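Local structure of serine-pyruvate aminotransferase (AgxT) (Sulfolobus solfataricus, 3ZRP) at residues A[68-73]-A[90-95]; A[98-103]-A[214-219]; A[323-328]-A[350-355]; A[336-341]-A[354-359]. The protein is a pyridoxal 5'-phosphate-dependent class-V aminotransferase that probably moves the amino group of serine to pyruvate. All coordinates share one frame; numbering follows the deposited sequence.

Contact 1 of 4, residues A[68-73]-A[90-95]; sequences ESVTSL and DRWEQI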
loop_
_atom_site.group_PDB
_atom_site.type_symbol
_atom_site.label_atom_id
_atom_site.label_comp_id
_atom_site.label_asym_id
_atom_site.label_seq_id
_atom_site.Cartn_x
_atom_site.Cartn_y
_atom_site.Cartn_z
ATOM N N GLU A 68 12.597 -0.920 -2.774
ATOM C CA GLU A 68 12.879 0.415 -3.288
ATOM C C GLU A 68 13.203 1.439 -2.179
ATOM O O GLU A 68 14.053 2.334 -2.368
ATOM C CB GLU A 68 11.721 0.891 -4.187
ATOM C CG GLU A 68 11.959 2.268 -4.825
ATOM C CD GLU A 68 11.024 2.527 -6.044
ATOM O OE1 GLU A 68 10.105 1.716 -6.320
ATOM O OE2 GLU A 68 11.219 3.565 -6.680
ATOM N N SER A 69 12.551 1.290 -1.026
ATOM C CA SER A 69 12.817 2.147 0.130
ATOM C C SER A 69 14.299 2.117 0.595
ATOM O O SER A 69 14.732 3.008 1.311
ATOM C CB SER A 69 11.855 1.857 1.278
ATOM O OG SER A 69 12.278 0.754 2.089
ATOM N N VAL A 70 15.054 1.093 0.191
ATOM C CA VAL A 70 16.508 1.011 0.475
ATOM C C VAL A 70 17.275 2.174 -0.182
ATOM O O VAL A 70 18.329 2.587 0.296
ATOM C CB VAL A 70 17.080 -0.385 0.110
ATOM C CG1 VAL A 70 18.609 -0.402 0.200
ATOM C CG2 VAL A 70 16.444 -1.490 0.995
ATOM N N THR A 71 16.704 2.777 -1.230
ATOM C CA THR A 71 17.268 4.035 -1.792
ATOM C C THR A 71 17.418 5.175 -0.751
ATOM O O THR A 71 18.175 6.143 -0.992
ATOM C CB THR A 71 16.478 4.522 -3.024
ATOM O OG1 THR A 71 15.107 4.757 -2.659
ATOM C CG2 THR A 71 16.587 3.475 -4.132
ATOM N N SER A 72 16.711 5.042 0.387
ATOM C CA SER A 72 16.783 5.960 1.529
ATOM C C SER A 72 18.192 5.984 2.131
ATOM O O SER A 72 18.544 6.917 2.889
ATOM C CB SER A 72 15.795 5.533 2.630
ATOM O OG SER A 72 14.422 5.577 2.190
ATOM N N LEU A 73 18.978 4.953 1.822
ATOM C CA LEU A 73 20.338 4.805 2.377
ATOM C C LEU A 73 21.440 5.153 1.372
ATOM O O LEU A 73 22.642 4.941 1.641
ATOM C CB LEU A 73 20.526 3.373 2.910
ATOM C CG LEU A 73 19.546 2.950 4.021
ATOM C CD1 LEU A 73 19.787 1.498 4.398
ATOM C CD2 LEU A 73 19.619 3.851 5.273
ATOM N N ASP A 90 16.923 -9.937 -9.887
ATOM C CA ASP A 90 16.936 -8.995 -10.985
ATOM C C ASP A 90 16.093 -7.752 -10.690
ATOM O O ASP A 90 16.362 -6.680 -11.230
ATOM C CB ASP A 90 16.456 -9.679 -12.272
ATOM C CG ASP A 90 17.480 -10.698 -12.809
ATOM O OD1 ASP A 90 18.649 -10.748 -12.361
ATOM O OD2 ASP A 90 17.107 -11.478 -13.666
ATOM N N ARG A 91 15.069 -7.899 -9.855
ATOM C CA ARG A 91 14.244 -6.744 -9.485
ATOM C C ARG A 91 15.056 -5.642 -8.782
ATOM O O ARG A 91 14.768 -4.460 -8.961
ATOM C CB ARG A 91 12.990 -7.166 -8.687
ATOM C CG ARG A 91 12.127 -6.024 -8.151
ATOM C CD ARG A 91 10.716 -6.516 -7.803
ATOM N NE ARG A 91 10.064 -6.892 -9.067
ATOM C CZ ARG A 91 8.761 -7.054 -9.252
ATOM N NH1 ARG A 91 7.896 -6.859 -8.263
ATOM N NH2 ARG A 91 8.317 -7.377 -10.459
ATOM N N TRP A 92 16.050 -6.005 -7.974
ATOM C CA TRP A 92 16.927 -4.993 -7.416
ATOM C C TRP A 92 17.521 -4.105 -8.539
ATOM O O TRP A 92 17.515 -2.874 -8.435
ATOM C CB TRP A 92 18.095 -5.630 -6.649
ATOM C CG TRP A 92 17.831 -6.200 -5.289
ATOM C CD1 TRP A 92 18.004 -7.500 -4.920
ATOM C CD2 TRP A 92 17.422 -5.495 -4.106
ATOM N NE1 TRP A 92 17.711 -7.656 -3.588
ATOM C CE2 TRP A 92 17.339 -6.440 -3.069
ATOM C CE3 TRP A 92 17.087 -4.157 -3.835
ATOM C CZ2 TRP A 92 16.979 -6.092 -1.759
ATOM C CZ3 TRP A 92 16.708 -3.801 -2.537
ATOM C CH2 TRP A 92 16.648 -4.772 -1.512
ATOM N N GLU A 93 18.030 -4.735 -9.595
ATOM C CA GLU A 93 18.577 -4.015 -10.758
ATOM C C GLU A 93 17.518 -3.133 -11.461
ATOM O O GLU A 93 17.805 -1.976 -11.811
ATOM C CB GLU A 93 19.217 -4.991 -11.775
ATOM C CG GLU A 93 19.918 -4.288 -12.919
ATOM C CD GLU A 93 20.498 -5.203 -13.967
ATOM O OE1 GLU A 93 19.907 -6.266 -14.270
ATOM O OE2 GLU A 93 21.563 -4.831 -14.507
ATOM N N GLN A 94 16.315 -3.675 -11.650
ATOM C CA GLN A 94 15.207 -2.907 -12.274
ATOM C C GLN A 94 14.850 -1.652 -11.460
ATOM O O GLN A 94 14.669 -0.561 -12.043
ATOM C CB GLN A 94 13.980 -3.790 -12.545
ATOM C CG GLN A 94 14.270 -4.890 -13.585
ATOM C CD GLN A 94 14.738 -4.308 -14.899
ATOM O OE1 GLN A 94 15.901 -4.484 -15.310
ATOM N NE2 GLN A 94 13.849 -3.555 -15.552
ATOM N N ILE A 95 14.786 -1.803 -10.134
ATOM C CA ILE A 95 14.571 -0.676 -9.216
ATOM C C ILE A 95 15.715 0.351 -9.327
ATOM O O ILE A 95 15.462 1.548 -9.581
ATOM C CB ILE A 95 14.425 -1.146 -7.743
ATOM C CG1 ILE A 95 13.157 -1.993 -7.546
ATOM C CG2 ILE A 95 14.456 0.046 -6.759
ATOM C CD1 ILE A 95 13.118 -2.750 -6.184
#

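Contact 2 of 4, residues A[98-103]-A[214-219]; sequences RYPVNV and NSIAGY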
loop_
_atom_site.group_PDB
_atom_site.type_symbol
_atom_site.label_atom_id
_atom_site.label_comp_id
_atom_site.label_asym_id
_atom_site.label_seq_id
_atom_site.Cartn_x
_atom_site.Cartn_y
_atom_site.Cartn_z
ATOM N N ARG A 98 16.296 3.126 -11.981
ATOM C CA ARG A 98 15.533 4.370 -11.880
ATOM C C ARG A 98 16.261 5.449 -11.082
ATOM O O ARG A 98 15.778 6.570 -10.993
ATOM C CB ARG A 98 14.158 4.101 -11.255
ATOM C CG ARG A 98 13.273 3.084 -11.996
ATOM C CD ARG A 98 13.159 3.382 -13.493
ATOM N NE ARG A 98 12.519 4.681 -13.700
ATOM C CZ ARG A 98 12.235 5.222 -14.883
ATOM N NH1 ARG A 98 12.539 4.565 -15.995
ATOM N NH2 ARG A 98 11.662 6.428 -14.949
ATOM N N TYR A 99 17.404 5.101 -10.476
ATOM C CA TYR A 99 18.119 5.983 -9.568
ATOM C C TYR A 99 19.531 6.251 -10.083
ATOM O O TYR A 99 20.103 5.404 -10.755
ATOM C CB TYR A 99 18.159 5.386 -8.146
ATOM C CG TYR A 99 16.759 5.356 -7.530
ATOM C CD1 TYR A 99 15.862 4.302 -7.833
ATOM C CD2 TYR A 99 16.292 6.430 -6.749
ATOM C CE1 TYR A 99 14.533 4.290 -7.308
ATOM C CE2 TYR A 99 15.007 6.422 -6.210
ATOM C CZ TYR A 99 14.124 5.372 -6.506
ATOM O OH TYR A 99 12.847 5.416 -5.994
ATOM N N PRO A 100 20.106 7.421 -9.740
ATOM C CA PRO A 100 21.481 7.804 -10.130
ATOM C C PRO A 100 22.554 7.029 -9.352
ATOM O O PRO A 100 23.323 7.616 -8.559
ATOM C CB PRO A 100 21.526 9.301 -9.794
ATOM C CG PRO A 100 20.581 9.451 -8.647
ATOM C CD PRO A 100 19.455 8.462 -8.914
ATOM N N VAL A 101 22.576 5.711 -9.552
ATOM C CA VAL A 101 23.508 4.828 -8.866
ATOM C C VAL A 101 24.210 3.922 -9.876
ATOM O O VAL A 101 23.756 3.785 -11.004
ATOM C CB VAL A 101 22.845 3.980 -7.741
ATOM C CG1 VAL A 101 22.479 4.844 -6.557
ATOM C CG2 VAL A 101 21.636 3.176 -8.273
ATOM N N ASN A 102 25.333 3.333 -9.471
ATOM C CA ASN A 102 26.066 2.415 -10.324
ATOM C C ASN A 102 25.814 0.988 -9.869
ATOM O O ASN A 102 26.039 0.649 -8.702
ATOM C CB ASN A 102 27.560 2.725 -10.283
ATOM C CG ASN A 102 27.881 4.091 -10.872
ATOM O OD1 ASN A 102 27.573 4.373 -12.035
ATOM N ND2 ASN A 102 28.502 4.946 -10.073
ATOM N N VAL A 103 25.378 0.148 -10.791
ATOM C CA VAL A 103 25.019 -1.227 -10.434
ATOM C C VAL A 103 25.819 -2.289 -11.187
ATOM O O VAL A 103 25.915 -2.259 -12.418
ATOM C CB VAL A 103 23.517 -1.477 -10.683
ATOM C CG1 VAL A 103 23.143 -2.924 -10.317
ATOM C CG2 VAL A 103 22.693 -0.483 -9.880
ATOM N N ASN A 214 21.272 13.064 3.893
ATOM C CA ASN A 214 20.290 13.188 2.812
ATOM C C ASN A 214 20.300 11.900 1.974
ATOM O O ASN A 214 21.118 11.018 2.199
ATOM C CB ASN A 214 20.637 14.378 1.910
ATOM C CG ASN A 214 20.719 15.708 2.670
ATOM O OD1 ASN A 214 19.711 16.223 3.169
ATOM N ND2 ASN A 214 21.931 16.271 2.750
ATOM N N SER A 215 19.407 11.786 0.984
ATOM C CA SER A 215 19.443 10.577 0.184
ATOM C C SER A 215 18.801 10.822 -1.169
ATOM O O SER A 215 18.270 11.892 -1.401
ATOM C CB SER A 215 18.683 9.428 0.871
ATOM O OG SER A 215 17.277 9.539 0.620
ATOM N N ILE A 216 18.857 9.810 -2.023
ATOM C CA ILE A 216 18.230 9.902 -3.348
ATOM C C ILE A 216 16.781 9.410 -3.348
ATOM O O ILE A 216 16.163 9.303 -4.434
ATOM C CB ILE A 216 19.037 9.109 -4.409
ATOM C CG1 ILE A 216 19.044 7.590 -4.091
ATOM C CG2 ILE A 216 20.471 9.702 -4.524
ATOM C CD1 ILE A 216 20.007 6.774 -4.968
ATOM N N ALA A 217 16.229 9.097 -2.179
ATOM C CA ALA A 217 14.834 8.590 -2.121
ATOM C C ALA A 217 13.813 9.608 -2.656
ATOM O O ALA A 217 14.054 10.823 -2.668
ATOM C CB ALA A 217 14.468 8.160 -0.695
ATOM N N GLY A 218 12.682 9.087 -3.117
ATOM C CA GLY A 218 11.503 9.901 -3.347
ATOM C C GLY A 218 10.876 10.367 -2.046
ATOM O O GLY A 218 11.540 10.550 -1.017
ATOM N N TYR A 219 9.581 10.582 -2.096
ATOM C CA TYR A 219 8.844 11.049 -0.945
ATOM C C TYR A 219 8.165 9.895 -0.190
ATOM O O TYR A 219 8.509 9.625 0.955
ATOM C CB TYR A 219 7.812 12.070 -1.390
ATOM C CG TYR A 219 7.193 12.874 -0.262
ATOM C CD1 TYR A 219 7.937 13.838 0.426
ATOM C CD2 TYR A 219 5.870 12.645 0.127
ATOM C CE1 TYR A 219 7.360 14.582 1.460
ATOM C CE2 TYR A 219 5.279 13.388 1.146
ATOM C CZ TYR A 219 6.030 14.350 1.805
ATOM O OH TYR A 219 5.441 15.066 2.802
HETATM O O HOH W 1 12.522 6.153 -3.442
#

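Contact 3 of 4, residues A[323-328]-A[350-355]; sequences VEFAPG and IIAISV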
loop_
_atom_site.group_PDB
_atom_site.type_symbol
_atom_site.label_atom_id
_atom_site.label_comp_id
_atom_site.label_asym_id
_atom_site.label_seq_id
_atom_site.Cartn_x
_atom_site.Cartn_y
_atom_site.Cartn_z
ATOM N N VAL A 323 -6.027 -28.585 -5.018
ATOM C CA VAL A 323 -4.896 -27.679 -4.688
ATOM C C VAL A 323 -4.588 -26.699 -5.832
ATOM O O VAL A 323 -4.607 -27.082 -7.004
ATOM C CB VAL A 323 -3.576 -28.468 -4.345
ATOM C CG1 VAL A 323 -2.451 -27.529 -3.896
ATOM C CG2 VAL A 323 -3.812 -29.512 -3.282
ATOM N N GLU A 324 -4.295 -25.444 -5.489
ATOM C CA GLU A 324 -3.765 -24.473 -6.457
ATOM C C GLU A 324 -2.258 -24.252 -6.255
ATOM O O GLU A 324 -1.827 -23.898 -5.164
ATOM C CB GLU A 324 -4.518 -23.141 -6.363
ATOM C CG GLU A 324 -4.107 -22.111 -7.419
ATOM C CD GLU A 324 -5.036 -20.912 -7.475
ATOM O OE1 GLU A 324 -6.227 -21.047 -7.123
ATOM O OE2 GLU A 324 -4.576 -19.824 -7.878
ATOM N N PHE A 325 -1.471 -24.473 -7.308
ATOM C CA PHE A 325 -0.017 -24.233 -7.295
ATOM C C PHE A 325 0.296 -22.908 -8.018
ATOM O O PHE A 325 -0.616 -22.131 -8.273
ATOM C CB PHE A 325 0.690 -25.410 -7.965
ATOM C CG PHE A 325 0.506 -26.727 -7.248
ATOM C CD1 PHE A 325 1.030 -26.921 -5.963
ATOM C CD2 PHE A 325 -0.164 -27.784 -7.859
ATOM C CE1 PHE A 325 0.876 -28.132 -5.303
ATOM C CE2 PHE A 325 -0.315 -28.999 -7.203
ATOM C CZ PHE A 325 0.199 -29.176 -5.929
ATOM N N ALA A 326 1.565 -22.643 -8.335
ATOM C CA ALA A 326 1.946 -21.459 -9.112
ATOM C C ALA A 326 2.673 -21.827 -10.409
ATOM O O ALA A 326 3.338 -22.868 -10.473
ATOM C CB ALA A 326 2.787 -20.461 -8.257
ATOM N N PRO A 327 2.548 -20.984 -11.457
ATOM C CA PRO A 327 3.261 -21.281 -12.697
ATOM C C PRO A 327 4.765 -21.039 -12.579
ATOM O O PRO A 327 5.207 -20.358 -11.664
ATOM C CB PRO A 327 2.642 -20.307 -13.710
ATOM C CG PRO A 327 2.153 -19.177 -12.897
ATOM C CD PRO A 327 1.779 -19.727 -11.548
ATOM N N GLY A 328 5.527 -21.623 -13.492
ATOM C CA GLY A 328 6.966 -21.412 -13.572
ATOM C C GLY A 328 7.283 -20.202 -14.427
ATOM O O GLY A 328 6.627 -19.973 -15.436
ATOM N N ILE A 350 0.923 -34.290 2.195
ATOM C CA ILE A 350 0.266 -35.499 1.683
ATOM C C ILE A 350 -0.639 -35.161 0.497
ATOM O O ILE A 350 -0.533 -35.779 -0.569
ATOM C CB ILE A 350 -0.534 -36.255 2.784
ATOM C CG1 ILE A 350 0.410 -36.804 3.854
ATOM C CG2 ILE A 350 -1.336 -37.420 2.179
ATOM C CD1 ILE A 350 -0.233 -36.966 5.221
ATOM N N ILE A 351 -1.516 -34.173 0.684
ATOM C CA ILE A 351 -2.465 -33.775 -0.355
ATOM C C ILE A 351 -1.754 -33.281 -1.615
ATOM O O ILE A 351 -2.100 -33.679 -2.732
ATOM C CB ILE A 351 -3.467 -32.728 0.182
ATOM C CG1 ILE A 351 -4.379 -33.389 1.225
ATOM C CG2 ILE A 351 -4.332 -32.162 -0.922
ATOM C CD1 ILE A 351 -5.077 -34.654 0.721
ATOM N N ALA A 352 -0.748 -32.430 -1.443
ATOM C CA ALA A 352 -0.029 -31.884 -2.611
ATOM C C ALA A 352 0.535 -32.988 -3.536
ATOM O O ALA A 352 0.323 -32.961 -4.758
ATOM C CB ALA A 352 1.088 -30.918 -2.148
ATOM N N ILE A 353 1.236 -33.943 -2.951
ATOM C CA ILE A 353 1.830 -35.063 -3.702
ATOM C C ILE A 353 0.741 -35.976 -4.296
ATOM O O ILE A 353 0.840 -36.398 -5.465
ATOM C CB ILE A 353 2.856 -35.830 -2.850
ATOM C CG1 ILE A 353 4.038 -34.919 -2.498
ATOM C CG2 ILE A 353 3.374 -37.100 -3.558
ATOM C CD1 ILE A 353 4.720 -34.265 -3.729
ATOM N N SER A 354 -0.311 -36.237 -3.517
ATOM C CA SER A 354 -1.457 -36.996 -4.017
ATOM C C SER A 354 -2.016 -36.342 -5.268
ATOM O O SER A 354 -2.217 -37.004 -6.292
ATOM C CB SER A 354 -2.554 -37.101 -2.958
ATOM O OG SER A 354 -3.672 -37.794 -3.477
ATOM N N VAL A 355 -2.255 -35.036 -5.182
ATOM C CA VAL A 355 -2.825 -34.264 -6.293
ATOM C C VAL A 355 -1.859 -34.228 -7.469
ATOM O O VAL A 355 -2.271 -34.340 -8.627
ATOM C CB VAL A 355 -3.232 -32.832 -5.848
ATOM C CG1 VAL A 355 -3.709 -32.000 -7.008
ATOM C CG2 VAL A 355 -4.334 -32.907 -4.804
#

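Contact 4 of 4, residues A[336-341]-A[354-359]; sequences FRIGHM and SVIERT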
loop_
_atom_site.group_PDB
_atom_site.type_symbol
_atom_site.label_atom_id
_atom_site.label_comp_id
_atom_site.label_asym_id
_atom_site.label_seq_id
_atom_site.Cartn_x
_atom_site.Cartn_y
_atom_site.Cartn_z
ATOM N N PHE A 336 6.373 -26.068 -12.904
ATOM C CA PHE A 336 5.438 -25.346 -12.044
ATOM C C PHE A 336 6.050 -25.269 -10.654
ATOM O O PHE A 336 7.024 -25.947 -10.360
ATOM C CB PHE A 336 4.023 -25.988 -12.042
ATOM C CG PHE A 336 3.946 -27.319 -11.336
ATOM C CD1 PHE A 336 4.271 -28.498 -12.004
ATOM C CD2 PHE A 336 3.551 -27.397 -10.001
ATOM C CE1 PHE A 336 4.215 -29.740 -11.360
ATOM C CE2 PHE A 336 3.491 -28.638 -9.341
ATOM C CZ PHE A 336 3.823 -29.813 -10.029
ATOM N N ARG A 337 5.496 -24.429 -9.795
ATOM C CA ARG A 337 6.035 -24.267 -8.457
ATOM C C ARG A 337 5.047 -24.650 -7.379
ATOM O O ARG A 337 3.845 -24.383 -7.487
ATOM C CB ARG A 337 6.464 -22.824 -8.234
ATOM C CG ARG A 337 7.704 -22.429 -9.026
ATOM C CD ARG A 337 7.990 -20.938 -8.813
ATOM N NE ARG A 337 6.996 -20.113 -9.498
ATOM C CZ ARG A 337 6.807 -18.811 -9.288
ATOM N NH1 ARG A 337 7.536 -18.155 -8.392
ATOM N NH2 ARG A 337 5.899 -18.137 -9.995
ATOM N N ILE A 338 5.579 -25.244 -6.316
ATOM C CA ILE A 338 4.816 -25.506 -5.117
ATOM C C ILE A 338 5.228 -24.500 -4.059
ATOM O O ILE A 338 6.391 -24.421 -3.695
ATOM C CB ILE A 338 5.055 -26.952 -4.572
ATOM C CG1 ILE A 338 4.857 -28.007 -5.667
ATOM C CG2 ILE A 338 4.126 -27.240 -3.385
ATOM C CD1 ILE A 338 5.348 -29.412 -5.240
ATOM N N GLY A 339 4.267 -23.734 -3.559
ATOM C CA GLY A 339 4.496 -22.866 -2.433
ATOM C C GLY A 339 4.096 -23.590 -1.182
ATOM O O GLY A 339 2.955 -24.054 -1.088
ATOM N N HIS A 340 5.022 -23.716 -0.231
ATOM C CA HIS A 340 4.772 -24.418 1.018
ATOM C C HIS A 340 5.303 -23.552 2.133
ATOM O O HIS A 340 6.411 -23.722 2.596
ATOM C CB HIS A 340 5.382 -25.848 1.038
ATOM C CG HIS A 340 6.739 -25.957 0.380
ATOM N ND1 HIS A 340 7.908 -25.570 1.009
ATOM C CD2 HIS A 340 7.107 -26.423 -0.834
ATOM C CE1 HIS A 340 8.931 -25.787 0.197
ATOM N NE2 HIS A 340 8.475 -26.298 -0.928
ATOM N N MET A 341 4.479 -22.598 2.567
ATOM C CA MET A 341 4.920 -21.571 3.488
ATOM C C MET A 341 3.761 -20.961 4.273
ATOM O O MET A 341 2.618 -20.969 3.828
ATOM C CB MET A 341 5.696 -20.463 2.755
ATOM C CG MET A 341 4.784 -19.586 1.857
ATOM S SD MET A 341 5.681 -18.289 0.972
ATOM C CE MET A 341 5.973 -19.108 -0.603
ATOM N N SER A 354 -0.311 -36.237 -3.517
ATOM C CA SER A 354 -1.457 -36.996 -4.017
ATOM C C SER A 354 -2.016 -36.342 -5.268
ATOM O O SER A 354 -2.217 -37.004 -6.292
ATOM C CB SER A 354 -2.554 -37.101 -2.958
ATOM O OG SER A 354 -3.672 -37.794 -3.477
ATOM N N VAL A 355 -2.255 -35.036 -5.182
ATOM C CA VAL A 355 -2.825 -34.264 -6.293
ATOM C C VAL A 355 -1.859 -34.228 -7.469
ATOM O O VAL A 355 -2.271 -34.340 -8.627
ATOM C CB VAL A 355 -3.232 -32.832 -5.848
ATOM C CG1 VAL A 355 -3.709 -32.000 -7.008
ATOM C CG2 VAL A 355 -4.334 -32.907 -4.804
ATOM N N ILE A 356 -0.570 -34.077 -7.178
ATOM C CA ILE A 356 0.419 -34.074 -8.253
ATOM C C ILE A 356 0.411 -35.428 -8.994
ATOM O O ILE A 356 0.400 -35.467 -10.233
ATOM C CB ILE A 356 1.813 -33.649 -7.756
ATOM C CG1 ILE A 356 1.811 -32.131 -7.487
ATOM C CG2 ILE A 356 2.884 -33.979 -8.800
ATOM C CD1 ILE A 356 2.868 -31.677 -6.497
ATOM N N GLU A 357 0.381 -36.517 -8.231
ATOM C CA GLU A 357 0.360 -37.858 -8.828
ATOM C C GLU A 357 -0.821 -38.049 -9.784
ATOM O O GLU A 357 -0.617 -38.388 -10.953
ATOM C CB GLU A 357 0.412 -38.952 -7.758
ATOM C CG GLU A 357 0.594 -40.348 -8.334
ATOM C CD GLU A 357 1.109 -41.354 -7.327
ATOM O OE1 GLU A 357 1.814 -40.978 -6.365
ATOM O OE2 GLU A 357 0.812 -42.552 -7.513
ATOM N N ARG A 358 -2.042 -37.790 -9.313
ATOM C CA ARG A 358 -3.216 -38.043 -10.159
ATOM C C ARG A 358 -3.392 -37.059 -11.319
ATOM O O ARG A 358 -3.987 -37.397 -12.355
ATOM C CB ARG A 358 -4.500 -38.239 -9.342
ATOM C CG ARG A 358 -4.854 -37.164 -8.365
ATOM C CD ARG A 358 -5.810 -37.751 -7.351
ATOM N NE ARG A 358 -6.662 -36.733 -6.748
ATOM C CZ ARG A 358 -6.615 -36.362 -5.473
ATOM N NH1 ARG A 358 -5.753 -36.928 -4.642
ATOM N NH2 ARG A 358 -7.447 -35.426 -5.032
ATOM N N THR A 359 -2.838 -35.861 -11.174
ATOM C CA THR A 359 -2.885 -34.895 -12.256
ATOM C C THR A 359 -1.894 -35.282 -13.375
ATOM O O THR A 359 -2.238 -35.239 -14.565
ATOM C CB THR A 359 -2.648 -33.465 -11.739
ATOM O OG1 THR A 359 -3.533 -33.210 -10.646
ATOM C CG2 THR A 359 -2.892 -32.437 -12.832
#

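Contact 1 of 4, residues A[68-73]-A[90-95]
Ile95 packs on Glu68, and Trp92 meets Val70. These pairs join helix 63-69 to helix 87-96 in the large domain of a fold-type I aminotransferase, where both helices border the seven-stranded sheet. The branch methyl CG2 of Ile95 does most of the touching at Glu68. It lies 3.8 Å from Glu68 CA, against backbone as much as side chain. Ile95 CD1 comes to 3.9 Å from Glu68 N. CG2 is anti to the backbone N of Ile95, while CG1 lies beside that nitrogen (chi1 -65°). One branch therefore leans on CA and CB of Glu68 and the other on its amide. At the second pair, Val70 CG2 stands 4.1 Å from Trp92 CH2. It sits at the edge of the indole, near the ring plane, and the two side chains cross at about a right angle. Val70 and Trp92 both also touch Val161 of strand 157-163. The Trp92 side chain is about 7 Å from the bound cofactor, and that of Ile95 is about 4 Å from that of Thr64, a cofactor-binding residue.

The carboxylate of Glu68 turns to other partners. OE2 bonds to Tyr99 OH and to Tyr219 N of the second subunit, and OE1 to Tyr220 N of that subunit. Further back, doubled bonds hold the 3-10 segment 70-73. Glu68 O takes both Thr71 N and Thr71 OG1. Ser69 O likewise takes Ser72 N and Ser72 OG, and the hydroxyl OG lies 2.7 Å from Ser69 O, in the carbonyl plane.

Contact 2 of 4, residues A[98-103]-A[214-219]
The backbone carbonyl oxygen of Ile216 meets the edge of the Tyr99 ring. Ile216 O lies in the ring plane, 3.6 Å from Tyr99 CE2. The contact is consistent with a weak attraction between the oxygen and the slightly positive ring hydrogens.

The side chain of Ile216 supplies the apolar part. Its CG1 stands between backbone N and carbonyl carbon (chi1 64°), and from there the extended arm runs past the tyrosine. CG1 is 4.0 Å from Tyr99 CD2. At the end of the arm, Ile216 CD1 is 3.5 Å from Val101 CG1, a snug methyl pair. The same CD1 also rests 3.9 Å from Tyr99 CB. The other branch, CG2, meets Pro100 CG tip to tip at 4.1 Å.

One water joins the tyrosine hydroxyl to a backbone amide. It donates to Tyr99 OH at 2.7 Å and accepts from Gly218 N at 3.0 Å. The same hydroxyl bonds to Glu68 OE2 of helix 63-69.

Local turns set the two backbones. Pro100 is the centre of an inverse gamma turn, in which Val101 N bonds to Tyr99 O. In the facing loop Ser215 OG accepts from Ala217 N in an ST turn, with a nearly straight bond of 163°.

Arg98 NH2 of the second subunit bonds to Ala217 O, and the reciprocal bond is made as well. The contact thus belongs to the two-fold subunit interface of this class-V aminotransferase dimer.

Contact 3 of 4, residues A[323-328]-A[350-355]
Val323 and Phe325 reach from the loop just before strand 326-327 to helix 346-363, where they meet Ile351, Ala352 and Val355. The aliphatic contacts centre on one methyl, Val323 CG2. It is 3.8 Å from Val355 CG2, and the side chains pass at a slant. Val323 CG2 also approaches Ile351 CG2. Val323 is poorly ordered, so all its contacts are less certain, and Ile351 in addition has two conformers.

The aromatic contacts belong to Phe325. Its CZ lies 4.0 Å from Ala352 O, which sits at the ring edge, near the plane. Phe325 CE1 is 4.2 Å from Ala352 CB, so the far end of the ring meets both the methyl and the carbonyl of one helix residue. Val323 CG1 rests over one ring face, 3.6 Å above the plane and offset toward the rim. In this model one methyl of Val323 thus faces the ring and the other the helix. Leu315 and Thr318 of helix 311-319 also touch the phenylalanine, and the Phe336 ring meets it with planes at about 50°.

The two segments are not joined by polar bonds. The helix bonds within itself, as in Val355 N to Ile351 O at 2.8 Å, and Ala326 and Pro327 bond to Arg337. Between the segments, adhesion rests on burial and shape. The ring edge at Ala352 O may add a weak electrostatic attraction.

Contact 4 of 4, residues A[336-341]-A[354-359]
The backbones of strand 335-339 and helix 346-363 come nearest at Ile338 and Ile356, with their CA atoms 10.1 Å apart. That spacing leaves room for a layer of side chains. In the extended strand, Phe336 and Ile338 both direct their CB atoms toward the helix. On the helix, Ile356 alone among residues 354-359 answers them.

Ile338 CD1 and Ile356 CD1 meet tip to tip at 3.6 Å. The chain of Ile356 is extended at its end (chi2 156°), which carries CD1 across to the strand. The Phe336 ring approaches obliquely. Its CZ is 4.0 Å from Ile356 CG1 and nearly as close to CD1. Ile278 of helix 264-284 packs on Ile338, and Val314 of helix 311-319 on Phe336.

Next to Ile356, Val355 O takes two bonds from Thr359, one turn further along the helix. The amide N and the hydroxyl OG1 reach it from opposite faces of the carbonyl plane, with OG1 at 2.6 Å. This folds the threonine hydroxyl back on its own helix.

Such apolar layering of a helix on a small antiparallel sheet is typical of the C-terminal domain of fold-type I aminotransferases.

Along the chain, contacts 1 and 2 come first and contacts 3 and 4 last. The four form two clusters on opposite sides of the chain's centre. Contacts 1 and 2 have centres 9 Å apart and touch directly. Helix 87-96 of contact 1 leads into strand 102-106 of contact 2, and both contacts reach the second subunit. Contacts 3 and 4 lie only 2 Å apart by centres. They share helix 346-363, and their strands 326-327 and 335-339 are neighbours in the three-stranded sheet. Contacts 1 and 3 have centres 32 Å apart. One cluster thus joins cofactor-side helices to the dimer interface, while the other is part of the apolar core of the C-terminal domain.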